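Local coordinates for CRISPR/cas2 protein (Pyrococcus horikoshii OT3, PDB 6K2E), which probably binds nucleic acid as a dimer and takes part in the acquisition of new CRISPR spacers, at residues V17-F29 and Q44-K57. Sequence-based numbering, arbitrary orientation.
Sequences VNRVHKLLKTYLF and QLYELEMRLKRIVK
The two helices of the ferredoxin-like Cas2 fold pack antiparallel here through Leu23 and Tyr27 of helix 17-27, which meet residues of 44-55 as knobs in holes; the axes lie 10.3 Å apart at 173°. Leu23 sits among Leu48, Arg51, Leu52 and Ile55. Leu23 CD2 approaches Ile55 CD1 at 3.7 Å, while Leu23 CD1 lies over the centre of the Arg51 guanidinium, 3.7 Å above the plane. Tyr27 fills the next hole, among Gln44, Glu47, Leu48 and Arg51. With CG anti to the carbonyl carbon (chi1 -63°), its ring is laid over Leu48, whose CB stands 4.0 Å from the ring centroid and almost on the normal, a CH-pi contact. The hydroxyl works both ways: Tyr27 OH donates to Glu47 OE1 (2.7 Å), meeting the carboxylate from above its plane, and accepts from Arg51 NH1 (2.8 Å, N-H...O angle 149°), nearly in the guanidinium plane. A phenylalanine in place of Tyr27 would probably leave Glu47 OE1 and Arg51 NH1 without the hydroxyl that links them. Toward the other end, Ile55 CG2 meets Val20 CG2 at 3.7 Å and Ile55 CG1 lies against one face of the Arg19 guanidinium. Beneath this interface runs the antiparallel sheet: Val20 and Leu24 rest on Tyr10 of strand 3-11, Leu28 on Phe36 and Leu40 of strand 35-41, and Leu52 on Val62 of strand 61-67.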
loop_
_atom_site.group_PDB
_atom_site.type_symbol
_atom_site.label_atom_id
_atom_site.label_comp_id
_atom_site.label_asym_id
_atom_site.label_seq_id
_atom_site.Cartn_x
_atom_site.Cartn_y
_atom_site.Cartn_z
ATOM N N VAL A 17 -3.546 17.072 0.815
ATOM C CA VAL A 17 -4.154 15.761 1.071
ATOM C C VAL A 17 -5.543 15.669 0.452
ATOM O O VAL A 17 -5.930 14.618 -0.075
ATOM C CB VAL A 17 -4.185 15.487 2.595
ATOM C CG1 VAL A 17 -5.347 14.562 3.049
ATOM C CG2 VAL A 17 -2.879 14.903 3.030
ATOM N N ASN A 18 -6.266 16.777 0.406
ATOM C CA ASN A 18 -7.603 16.714 -0.151
ATOM C C ASN A 18 -7.603 16.650 -1.669
ATOM O O ASN A 18 -8.438 15.944 -2.251
ATOM C CB ASN A 18 -8.402 17.914 0.300
ATOM C CG ASN A 18 -9.834 17.575 0.485
ATOM O OD1 ASN A 18 -10.701 18.073 -0.241
ATOM N ND2 ASN A 18 -10.105 16.684 1.442
ATOM N N ARG A 19 -6.618 17.276 -2.309
ATOM C CA ARG A 19 -6.558 17.218 -3.755
ATOM C C ARG A 19 -6.129 15.840 -4.232
ATOM O O ARG A 19 -6.707 15.327 -5.194
ATOM C CB ARG A 19 -5.563 18.256 -4.278
ATOM C CG ARG A 19 -5.858 19.687 -3.910
ATOM C CD ARG A 19 -4.749 20.618 -4.393
ATOM N NE ARG A 19 -4.732 20.655 -5.850
ATOM C CZ ARG A 19 -3.660 20.942 -6.590
ATOM N NH1 ARG A 19 -2.489 21.236 -6.010
ATOM N NH2 ARG A 19 -3.770 20.939 -7.917
ATOM N N VAL A 20 -5.248 15.170 -3.482
ATOM C CA VAL A 20 -4.834 13.819 -3.846
ATOM C C VAL A 20 -5.967 12.828 -3.593
ATOM O O VAL A 20 -6.247 11.966 -4.434
ATOM C CB VAL A 20 -3.542 13.435 -3.088
ATOM C CG1 VAL A 20 -3.235 11.956 -3.206
ATOM C CG2 VAL A 20 -2.368 14.193 -3.630
ATOM N N HIS A 21 -6.698 12.995 -2.487
ATOM C CA HIS A 21 -7.768 12.060 -2.139
ATOM C C HIS A 21 -8.972 12.176 -3.073
ATOM O O HIS A 21 -9.535 11.151 -3.484
ATOM C CB HIS A 21 -8.195 12.278 -0.685
ATOM C CG HIS A 21 -9.214 11.295 -0.188
ATOM N ND1 HIS A 21 -10.577 11.524 -0.271
ATOM C CD2 HIS A 21 -9.069 10.090 0.417
ATOM C CE1 HIS A 21 -11.225 10.494 0.246
ATOM N NE2 HIS A 21 -10.334 9.607 0.664
ATOM N N LYS A 22 -9.358 13.404 -3.452
ATOM C CA LYS A 22 -10.506 13.586 -4.343
ATOM C C LYS A 22 -10.196 13.072 -5.742
ATOM O O LYS A 22 -11.042 12.422 -6.376
ATOM C CB LYS A 22 -10.914 15.065 -4.402
ATOM C CG LYS A 22 -11.737 15.541 -3.208
ATOM C CD LYS A 22 -12.378 16.903 -3.457
ATOM C CE LYS A 22 -13.171 17.386 -2.232
ATOM N NZ LYS A 22 -13.969 16.300 -1.584
ATOM N N LEU A 23 -8.955 13.288 -6.190
ATOM C CA LEU A 23 -8.511 12.802 -7.488
ATOM C C LEU A 23 -8.492 11.278 -7.535
ATOM O O LEU A 23 -8.999 10.683 -8.505
ATOM C CB LEU A 23 -7.131 13.378 -7.792
ATOM C CG LEU A 23 -6.436 12.843 -9.033
ATOM C CD1 LEU A 23 -7.251 13.165 -10.283
ATOM C CD2 LEU A 23 -4.995 13.360 -9.140
ATOM N N LEU A 24 -7.986 10.631 -6.463
ATOM C CA LEU A 24 -7.979 9.173 -6.425
ATOM C C LEU A 24 -9.375 8.575 -6.277
ATOM O O LEU A 24 -9.567 7.418 -6.663
ATOM C CB LEU A 24 -7.086 8.680 -5.300
ATOM C CG LEU A 24 -5.583 8.784 -5.535
ATOM C CD1 LEU A 24 -4.771 8.624 -4.243
ATOM C CD2 LEU A 24 -5.149 7.776 -6.581
ATOM N N LYS A 25 -10.355 9.326 -5.743
ATOM C CA LYS A 25 -11.709 8.781 -5.610
ATOM C C LYS A 25 -12.485 8.816 -6.928
ATOM O O LYS A 25 -13.415 8.026 -7.114
ATOM C CB LYS A 25 -12.483 9.517 -4.499
ATOM C CG LYS A 25 -13.894 8.919 -4.113
ATOM C CD LYS A 25 -13.985 8.282 -2.681
ATOM C CE LYS A 25 -15.141 7.228 -2.560
ATOM N NZ LYS A 25 -14.774 5.769 -2.811
ATOM N N THR A 26 -12.098 9.688 -7.862
ATOM C CA THR A 26 -12.654 9.636 -9.211
ATOM C C THR A 26 -12.315 8.319 -9.922
ATOM O O THR A 26 -13.163 7.778 -10.638
ATOM C CB THR A 26 -12.241 10.876 -10.033
ATOM O OG1 THR A 26 -10.826 11.027 -10.050
ATOM C CG2 THR A 26 -12.840 12.088 -9.392
ATOM N N TYR A 27 -11.083 7.800 -9.766
ATOM C CA TYR A 27 -10.698 6.610 -10.522
ATOM C C TYR A 27 -10.836 5.325 -9.733
ATOM O O TYR A 27 -11.049 4.277 -10.346
ATOM C CB TYR A 27 -9.247 6.697 -11.006
ATOM C CG TYR A 27 -8.941 7.815 -11.962
ATOM C CD1 TYR A 27 -8.701 9.096 -11.484
ATOM C CD2 TYR A 27 -8.884 7.599 -13.340
ATOM C CE1 TYR A 27 -8.417 10.133 -12.330
ATOM C CE2 TYR A 27 -8.600 8.645 -14.209
ATOM C CZ TYR A 27 -8.370 9.913 -13.683
ATOM O OH TYR A 27 -8.082 10.997 -14.471
ATOM N N LEU A 28 -10.678 5.348 -8.407
ATOM C CA LEU A 28 -10.428 4.116 -7.664
ATOM C C LEU A 28 -11.339 4.007 -6.452
ATOM O O LEU A 28 -11.983 4.967 -6.031
ATOM C CB LEU A 28 -8.953 4.028 -7.227
ATOM C CG LEU A 28 -7.955 3.859 -8.383
ATOM C CD1 LEU A 28 -6.505 4.065 -7.967
ATOM C CD2 LEU A 28 -8.158 2.498 -9.006
ATOM N N PHE A 29 -11.318 2.826 -5.854
ATOM C CA PHE A 29 -12.117 2.499 -4.681
ATOM C C PHE A 29 -11.300 2.845 -3.450
ATOM O O PHE A 29 -10.166 2.390 -3.297
ATOM C CB PHE A 29 -12.512 1.012 -4.720
ATOM C CG PHE A 29 -12.930 0.418 -3.386
ATOM C CD1 PHE A 29 -12.028 -0.371 -2.636
ATOM C CD2 PHE A 29 -14.238 0.572 -2.906
ATOM C CE1 PHE A 29 -12.411 -0.947 -1.412
ATOM C CE2 PHE A 29 -14.633 -0.006 -1.677
ATOM C CZ PHE A 29 -13.718 -0.761 -0.933
ATOM N N GLN A 44 -6.465 5.215 -18.555
ATOM C CA GLN A 44 -6.928 5.799 -17.311
ATOM C C GLN A 44 -5.807 5.839 -16.277
ATOM O O GLN A 44 -5.710 6.824 -15.536
ATOM C CB GLN A 44 -8.149 5.034 -16.795
ATOM C CG GLN A 44 -9.463 5.468 -17.450
ATOM C CD GLN A 44 -10.647 4.576 -17.078
ATOM O OE1 GLN A 44 -10.727 4.071 -15.960
ATOM N NE2 GLN A 44 -11.589 4.399 -18.019
ATOM N N LEU A 45 -4.918 4.826 -16.264
ATOM C CA LEU A 45 -3.782 4.844 -15.342
ATOM C C LEU A 45 -2.802 5.955 -15.701
ATOM O O LEU A 45 -2.292 6.646 -14.814
ATOM C CB LEU A 45 -3.068 3.484 -15.335
ATOM C CG LEU A 45 -1.807 3.359 -14.448
ATOM C CD1 LEU A 45 -2.065 3.811 -13.004
ATOM C CD2 LEU A 45 -1.194 1.966 -14.446
ATOM N N TYR A 46 -2.561 6.169 -16.992
ATOM C CA TYR A 46 -1.708 7.272 -17.417
ATOM C C TYR A 46 -2.353 8.628 -17.148
ATOM O O TYR A 46 -1.633 9.604 -16.900
ATOM C CB TYR A 46 -1.354 7.135 -18.893
ATOM C CG TYR A 46 -0.118 6.299 -19.165
ATOM C CD1 TYR A 46 1.154 6.827 -19.012
ATOM C CD2 TYR A 46 -0.230 4.971 -19.592
ATOM C CE1 TYR A 46 2.283 6.055 -19.268
ATOM C CE2 TYR A 46 0.880 4.195 -19.855
ATOM C CZ TYR A 46 2.138 4.736 -19.694
ATOM O OH TYR A 46 3.250 3.956 -19.953
ATOM N N GLU A 47 -3.692 8.716 -17.194
ATOM C CA GLU A 47 -4.346 9.991 -16.899
ATOM C C GLU A 47 -4.255 10.335 -15.417
ATOM O O GLU A 47 -3.971 11.486 -15.056
ATOM C CB GLU A 47 -5.806 9.953 -17.356
ATOM C CG GLU A 47 -6.511 11.316 -17.439
ATOM C CD GLU A 47 -7.988 11.183 -17.828
ATOM O OE1 GLU A 47 -8.743 10.513 -17.092
ATOM O OE2 GLU A 47 -8.395 11.722 -18.885
ATOM N N LEU A 48 -4.452 9.330 -14.559
ATOM C CA LEU A 48 -4.353 9.502 -13.118
ATOM C C LEU A 48 -2.950 9.902 -12.705
ATOM O O LEU A 48 -2.775 10.803 -11.877
ATOM C CB LEU A 48 -4.746 8.202 -12.431
ATOM C CG LEU A 48 -4.471 8.118 -10.941
ATOM C CD1 LEU A 48 -5.293 9.166 -10.182
ATOM C CD2 LEU A 48 -4.790 6.731 -10.470
ATOM N N GLU A 49 -1.941 9.253 -13.295
ATOM C CA GLU A 49 -0.554 9.534 -12.953
ATOM C C GLU A 49 -0.151 10.933 -13.376
ATOM O O GLU A 49 0.581 11.614 -12.652
ATOM C CB GLU A 49 0.346 8.507 -13.613
ATOM C CG GLU A 49 1.729 8.507 -13.060
ATOM C CD GLU A 49 2.659 9.280 -13.917
ATOM O OE1 GLU A 49 2.261 9.610 -15.051
ATOM O OE2 GLU A 49 3.767 9.582 -13.448
ATOM N N MET A 50 -0.631 11.376 -14.542
ATOM C CA MET A 50 -0.361 12.732 -15.004
ATOM C C MET A 50 -1.034 13.759 -14.097
ATOM O O MET A 50 -0.443 14.792 -13.773
ATOM C CB MET A 50 -0.822 12.896 -16.457
ATOM C CG MET A 50 -0.579 14.297 -17.063
ATOM S SD MET A 50 -2.035 15.386 -17.025
ATOM C CE MET A 50 -1.804 16.404 -18.486
ATOM N N ARG A 51 -2.271 13.500 -13.692
ATOM C CA ARG A 51 -2.933 14.443 -12.808
ATOM C C ARG A 51 -2.334 14.405 -11.400
ATOM O O ARG A 51 -2.234 15.455 -10.749
ATOM C CB ARG A 51 -4.439 14.164 -12.809
ATOM C CG ARG A 51 -5.117 14.635 -14.102
ATOM C CD ARG A 51 -6.541 14.118 -14.263
ATOM N NE ARG A 51 -7.495 14.985 -13.575
ATOM C CZ ARG A 51 -8.753 14.649 -13.302
ATOM N NH1 ARG A 51 -9.222 13.461 -13.670
ATOM N NH2 ARG A 51 -9.542 15.493 -12.646
ATOM N N LEU A 52 -1.859 13.231 -10.950
ATOM C CA LEU A 52 -1.147 13.147 -9.676
ATOM C C LEU A 52 0.177 13.883 -9.745
ATOM O O LEU A 52 0.564 14.564 -8.790
ATOM C CB LEU A 52 -0.885 11.688 -9.303
ATOM C CG LEU A 52 -2.009 10.882 -8.647
ATOM C CD1 LEU A 52 -1.737 9.392 -8.717
ATOM C CD2 LEU A 52 -2.220 11.320 -7.215
ATOM N N LYS A 53 0.847 13.811 -10.898
ATOM C CA LYS A 53 2.159 14.424 -11.045
ATOM C C LYS A 53 2.076 15.942 -11.005
ATOM O O LYS A 53 3.035 16.607 -10.592
ATOM C CB LYS A 53 2.803 13.959 -12.346
ATOM C CG LYS A 53 4.311 13.885 -12.300
ATOM C CD LYS A 53 4.826 13.120 -13.491
ATOM C CE LYS A 53 5.844 12.090 -13.040
ATOM N NZ LYS A 53 6.172 11.157 -14.148
ATOM N N ARG A 54 0.935 16.503 -11.393
ATOM C CA ARG A 54 0.757 17.943 -11.347
ATOM C C ARG A 54 0.322 18.426 -9.977
ATOM O O ARG A 54 0.371 19.632 -9.728
ATOM C CB ARG A 54 -0.267 18.380 -12.406
ATOM C CG ARG A 54 0.120 17.958 -13.833
ATOM C CD ARG A 54 -0.540 18.766 -14.959
ATOM N NE ARG A 54 -0.732 20.174 -14.618
ATOM C CZ ARG A 54 0.216 21.105 -14.710
ATOM N NH1 ARG A 54 1.423 20.792 -15.173
ATOM N NH2 ARG A 54 -0.051 22.360 -14.370
ATOM N N ILE A 55 -0.004 17.520 -9.063
ATOM C CA ILE A 55 -0.395 17.881 -7.707
ATOM C C ILE A 55 0.787 17.794 -6.758
ATOM O O ILE A 55 1.029 18.716 -5.976
ATOM C CB ILE A 55 -1.551 16.985 -7.213
ATOM C CG1 ILE A 55 -2.866 17.316 -7.905
ATOM C CG2 ILE A 55 -1.732 17.138 -5.713
ATOM C CD1 ILE A 55 -4.022 16.469 -7.402
ATOM N N VAL A 56 1.553 16.700 -6.858
ATOM C CA VAL A 56 2.603 16.413 -5.892
ATOM C C VAL A 56 3.751 17.392 -6.086
ATOM O O VAL A 56 4.111 17.774 -7.211
ATOM C CB VAL A 56 3.068 14.944 -5.974
ATOM C CG1 VAL A 56 1.910 14.017 -5.636
ATOM C CG2 VAL A 56 3.692 14.608 -7.316
ATOM N N LYS A 57 4.273 17.861 -4.970
ATOM C CA LYS A 57 5.375 18.797 -4.901
ATOM C C LYS A 57 6.179 18.413 -3.679
ATOM O O LYS A 57 5.599 17.889 -2.726
ATOM C CB LYS A 57 4.878 20.256 -4.765
ATOM C CG LYS A 57 4.356 20.884 -6.040
ATOM C CD LYS A 57 3.081 21.723 -5.830
ATOM C CE LYS A 57 2.224 21.808 -7.123
ATOM N NZ LYS A 57 0.776 21.429 -6.874
#